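Local coordinates for protein hypoxanthine phosphoribosyltransferase (Leishmania donovani, PDB 7CMJ) that transfers the 5-phosphoribosyl group of phosphoribosylpyrophosphate onto guanine or hypoxanthine, making GMP and IMP in the purine salvage pathway, at residues S103-V112 against T133-K144. Residues are numbered along the deposited sequence; the frame is centred on the assembly and turned at random.
Sequences SGQVRMLLDV and TLQYLMRFMLAK
A backbone carbon lies over one face of the Tyr136 ring: Gln105 CA, 3.6 Å from the centroid, in a CH-pi contact. Tyr136 leaves the helix with its ring swung away from its own N (chi1 170°), toward residues 103-106, where Val106 CG2 meets its CD1 and also Leu137 CD1. The phenol OH goes on to Lys144 of a second subunit. Gly104 comes close to the first turn of the helix, its CA 4.1 Å from Thr133 CA; a side chain there would run into Thr133 N. Arg139 NH1 donates to Ser103 O (3.0 Å) in the carbonyl plane, on a lone pair, though the bond is bent (137°). Ser103 OG takes Gln105 N in an ST turn and Gln105 NE2 as well. One helical turn on from Tyr136, Phe140 takes Met108 CE over one face; SD, 4.6 Å from the Phe140 centroid and oblique, adds a Met-aromatic contact. Asp111 OD2 comes to that ring's edge, while OD1 uses its syn lone pair for the salt bridge from Lys144 NZ (3.1 Å) and also accepts a hydrogen bond from Met108 N of the second subunit. Strand 107-110, outermost in the chain's mixed sheet, thus meets helix 131-142, whose Thr133 probably belongs to the GMP site of the phosphoribosyltransferase fold.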
loop_
_atom_site.group_PDB
_atom_site.type_symbol
_atom_site.label_atom_id
_atom_site.label_comp_id
_atom_site.label_asym_id
_atom_site.label_seq_id
_atom_site.Cartn_x
_atom_site.Cartn_y
_atom_site.Cartn_z
ATOM N N SER A 103 -16.060 -12.071 9.958
ATOM C CA SER A 103 -14.814 -11.437 10.377
ATOM C C SER A 103 -14.700 -9.971 9.994
ATOM O O SER A 103 -13.947 -9.232 10.640
ATOM C CB SER A 103 -13.608 -12.189 9.791
ATOM O OG SER A 103 -13.293 -11.770 8.461
ATOM N N GLY A 104 -15.397 -9.532 8.953
ATOM C CA GLY A 104 -15.330 -8.134 8.587
ATOM C C GLY A 104 -13.968 -7.666 8.152
ATOM O O GLY A 104 -13.688 -6.459 8.198
ATOM N N GLN A 105 -13.100 -8.584 7.729
ATOM C CA GLN A 105 -11.750 -8.179 7.375
ATOM C C GLN A 105 -11.772 -7.305 6.128
ATOM O O GLN A 105 -12.666 -7.400 5.279
ATOM C CB GLN A 105 -10.843 -9.389 7.172
ATOM C CG GLN A 105 -11.314 -10.347 6.094
ATOM C CD GLN A 105 -10.531 -11.639 6.101
ATOM O OE1 GLN A 105 -9.551 -11.794 5.383
ATOM N NE2 GLN A 105 -10.940 -12.556 6.945
ATOM N N VAL A 106 -10.794 -6.409 6.060
ATOM C CA VAL A 106 -10.599 -5.530 4.923
ATOM C C VAL A 106 -9.121 -5.518 4.584
ATOM O O VAL A 106 -8.254 -5.744 5.442
ATOM C CB VAL A 106 -11.098 -4.094 5.201
ATOM C CG1 VAL A 106 -12.603 -4.055 5.149
ATOM C CG2 VAL A 106 -10.595 -3.620 6.561
ATOM N N ARG A 107 -8.838 -5.240 3.317
ATOM C CA ARG A 107 -7.463 -5.185 2.849
ATOM C C ARG A 107 -6.875 -3.822 3.198
ATOM O O ARG A 107 -7.272 -2.798 2.636
ATOM C CB ARG A 107 -7.408 -5.470 1.352
ATOM C CG ARG A 107 -6.022 -5.413 0.768
ATOM C CD ARG A 107 -6.063 -5.595 -0.726
ATOM N NE ARG A 107 -4.807 -6.138 -1.244
ATOM C CZ ARG A 107 -4.642 -6.570 -2.489
ATOM N NH1 ARG A 107 -5.660 -6.514 -3.336
ATOM N NH2 ARG A 107 -3.467 -7.052 -2.887
ATOM N N MET A 108 -5.928 -3.819 4.129
ATOM C CA MET A 108 -5.163 -2.619 4.428
ATOM C C MET A 108 -4.393 -2.164 3.196
ATOM O O MET A 108 -3.546 -2.899 2.679
ATOM C CB MET A 108 -4.200 -2.890 5.575
ATOM C CG MET A 108 -3.978 -1.674 6.442
ATOM S SD MET A 108 -5.517 -0.884 7.029
ATOM C CE MET A 108 -6.431 -2.214 7.860
ATOM N N LEU A 109 -4.688 -0.949 2.729
ATOM C CA LEU A 109 -3.893 -0.305 1.690
ATOM C C LEU A 109 -2.925 0.718 2.249
ATOM O O LEU A 109 -1.933 1.052 1.582
ATOM C CB LEU A 109 -4.790 0.383 0.651
ATOM C CG LEU A 109 -5.964 -0.425 0.116
ATOM C CD1 LEU A 109 -6.671 0.361 -0.971
ATOM C CD2 LEU A 109 -5.497 -1.776 -0.406
ATOM N N LEU A 110 -3.185 1.219 3.453
ATOM C CA LEU A 110 -2.273 2.164 4.086
ATOM C C LEU A 110 -2.324 1.896 5.573
ATOM O O LEU A 110 -3.387 2.023 6.193
ATOM C CB LEU A 110 -2.636 3.613 3.786
ATOM C CG LEU A 110 -1.714 4.643 4.448
ATOM C CD1 LEU A 110 -0.343 4.548 3.804
ATOM C CD2 LEU A 110 -2.281 6.062 4.299
ATOM N N ASP A 111 -1.176 1.533 6.119
ATOM C CA ASP A 111 -0.974 1.314 7.541
ATOM C C ASP A 111 -0.306 2.551 8.144
ATOM O O ASP A 111 0.185 3.437 7.433
ATOM C CB ASP A 111 -0.128 0.055 7.742
ATOM C CG ASP A 111 -0.200 -0.495 9.145
ATOM O OD1 ASP A 111 0.541 -1.466 9.413
ATOM O OD2 ASP A 111 -0.984 0.023 9.974
ATOM N N VAL A 112 -0.293 2.617 9.475
ATOM C CA VAL A 112 0.213 3.815 10.145
ATOM C C VAL A 112 1.719 3.974 9.907
ATOM O O VAL A 112 2.458 2.991 9.760
ATOM C CB VAL A 112 -0.118 3.769 11.651
ATOM C CG1 VAL A 112 -1.609 3.883 11.857
ATOM C CG2 VAL A 112 0.377 2.477 12.260
ATOM N N THR A 133 -16.678 -4.940 10.616
ATOM C CA THR A 133 -15.464 -4.346 10.078
ATOM C C THR A 133 -14.822 -3.417 11.093
ATOM O O THR A 133 -13.591 -3.333 11.163
ATOM C CB THR A 133 -15.735 -3.599 8.781
ATOM O OG1 THR A 133 -16.741 -2.622 9.029
ATOM C CG2 THR A 133 -16.221 -4.550 7.708
ATOM N N LEU A 134 -15.631 -2.719 11.891
ATOM C CA LEU A 134 -15.057 -1.924 12.968
ATOM C C LEU A 134 -14.313 -2.829 13.939
ATOM O O LEU A 134 -13.179 -2.529 14.336
ATOM C CB LEU A 134 -16.136 -1.125 13.692
ATOM C CG LEU A 134 -15.690 -0.188 14.830
ATOM C CD1 LEU A 134 -14.415 0.608 14.502
ATOM C CD2 LEU A 134 -16.832 0.731 15.250
ATOM N N GLN A 135 -14.925 -3.962 14.303
ATOM C CA GLN A 135 -14.236 -4.941 15.138
ATOM C C GLN A 135 -12.917 -5.382 14.511
ATOM O O GLN A 135 -11.910 -5.516 15.216
ATOM C CB GLN A 135 -15.130 -6.151 15.388
ATOM C CG GLN A 135 -16.122 -5.926 16.480
ATOM C CD GLN A 135 -16.748 -7.200 16.943
ATOM O OE1 GLN A 135 -17.931 -7.433 16.719
ATOM N NE2 GLN A 135 -15.956 -8.051 17.584
ATOM N N TYR A 136 -12.893 -5.606 13.192
ATOM C CA TYR A 136 -11.651 -6.026 12.548
ATOM C C TYR A 136 -10.584 -4.942 12.652
ATOM O O TYR A 136 -9.432 -5.218 13.013
ATOM C CB TYR A 136 -11.887 -6.395 11.080
ATOM C CG TYR A 136 -10.576 -6.594 10.352
ATOM C CD1 TYR A 136 -10.055 -5.598 9.513
ATOM C CD2 TYR A 136 -9.829 -7.768 10.544
ATOM C CE1 TYR A 136 -8.846 -5.776 8.881
ATOM C CE2 TYR A 136 -8.610 -7.959 9.905
ATOM C CZ TYR A 136 -8.124 -6.962 9.079
ATOM O OH TYR A 136 -6.918 -7.145 8.447
ATOM N N LEU A 137 -10.945 -3.705 12.307
ATOM C CA LEU A 137 -10.022 -2.589 12.462
ATOM C C LEU A 137 -9.423 -2.552 13.866
ATOM O O LEU A 137 -8.242 -2.224 14.046
ATOM C CB LEU A 137 -10.754 -1.288 12.150
ATOM C CG LEU A 137 -10.808 -0.794 10.694
ATOM C CD1 LEU A 137 -10.965 -1.922 9.741
ATOM C CD2 LEU A 137 -11.952 0.223 10.493
ATOM N N MET A 138 -10.222 -2.895 14.874
ATOM C CA MET A 138 -9.730 -2.832 16.244
ATOM C C MET A 138 -8.773 -3.980 16.519
ATOM O O MET A 138 -7.679 -3.777 17.057
ATOM C CB MET A 138 -10.902 -2.846 17.223
ATOM C CG MET A 138 -11.667 -1.526 17.288
ATOM S SD MET A 138 -13.233 -1.624 18.218
ATOM C CE MET A 138 -12.636 -1.731 19.912
ATOM N N ARG A 139 -9.170 -5.194 16.151
ATOM C CA ARG A 139 -8.261 -6.326 16.224
ATOM C C ARG A 139 -6.945 -6.003 15.520
ATOM O O ARG A 139 -5.859 -6.223 16.075
ATOM C CB ARG A 139 -8.933 -7.555 15.616
ATOM C CG ARG A 139 -9.563 -8.482 16.627
ATOM C CD ARG A 139 -11.011 -8.795 16.272
ATOM N NE ARG A 139 -11.135 -9.319 14.914
ATOM C CZ ARG A 139 -12.282 -9.392 14.247
ATOM N NH1 ARG A 139 -12.306 -9.880 13.015
ATOM N NH2 ARG A 139 -13.408 -8.979 14.819
ATOM N N PHE A 140 -7.033 -5.462 14.297
ATOM C CA PHE A 140 -5.856 -4.947 13.608
ATOM C C PHE A 140 -5.040 -4.046 14.526
ATOM O O PHE A 140 -3.839 -4.268 14.734
ATOM C CB PHE A 140 -6.283 -4.186 12.349
ATOM C CG PHE A 140 -5.143 -3.605 11.573
ATOM C CD1 PHE A 140 -4.228 -4.428 10.925
ATOM C CD2 PHE A 140 -4.990 -2.237 11.461
ATOM C CE1 PHE A 140 -3.175 -3.887 10.184
ATOM C CE2 PHE A 140 -3.927 -1.687 10.718
ATOM C CZ PHE A 140 -3.025 -2.511 10.093
ATOM N N MET A 141 -5.694 -3.023 15.102
ATOM C CA MET A 141 -4.974 -2.052 15.913
ATOM C C MET A 141 -4.482 -2.675 17.205
ATOM O O MET A 141 -3.391 -2.349 17.682
ATOM C CB MET A 141 -5.860 -0.845 16.212
ATOM C CG MET A 141 -6.257 -0.017 14.993
ATOM S SD MET A 141 -4.846 0.562 14.040
ATOM C CE MET A 141 -3.780 1.198 15.336
ATOM N N LEU A 142 -5.275 -3.568 17.794
ATOM C CA LEU A 142 -4.877 -4.168 19.057
ATOM C C LEU A 142 -3.648 -5.044 18.904
ATOM O O LEU A 142 -2.952 -5.288 19.895
ATOM C CB LEU A 142 -6.031 -4.983 19.637
ATOM C CG LEU A 142 -7.002 -4.154 20.476
ATOM C CD1 LEU A 142 -8.107 -5.042 20.986
ATOM C CD2 LEU A 142 -6.286 -3.476 21.626
ATOM N N ALA A 143 -3.368 -5.518 17.686
ATOM C CA ALA A 143 -2.156 -6.297 17.449
ATOM C C ALA A 143 -0.913 -5.430 17.525
ATOM O O ALA A 143 0.181 -5.951 17.753
ATOM C CB ALA A 143 -2.225 -7.001 16.092
ATOM N N LYS A 144 -1.055 -4.119 17.355
ATOM C CA LYS A 144 0.073 -3.228 17.567
ATOM C C LYS A 144 0.278 -2.882 19.045
ATOM O O LYS A 144 1.045 -1.960 19.346
ATOM C CB LYS A 144 -0.108 -1.965 16.718
ATOM C CG LYS A 144 -0.371 -2.250 15.251
ATOM C CD LYS A 144 -0.989 -1.054 14.516
ATOM C CE LYS A 144 -1.027 -1.292 12.991
ATOM N NZ LYS A 144 0.360 -1.508 12.472
#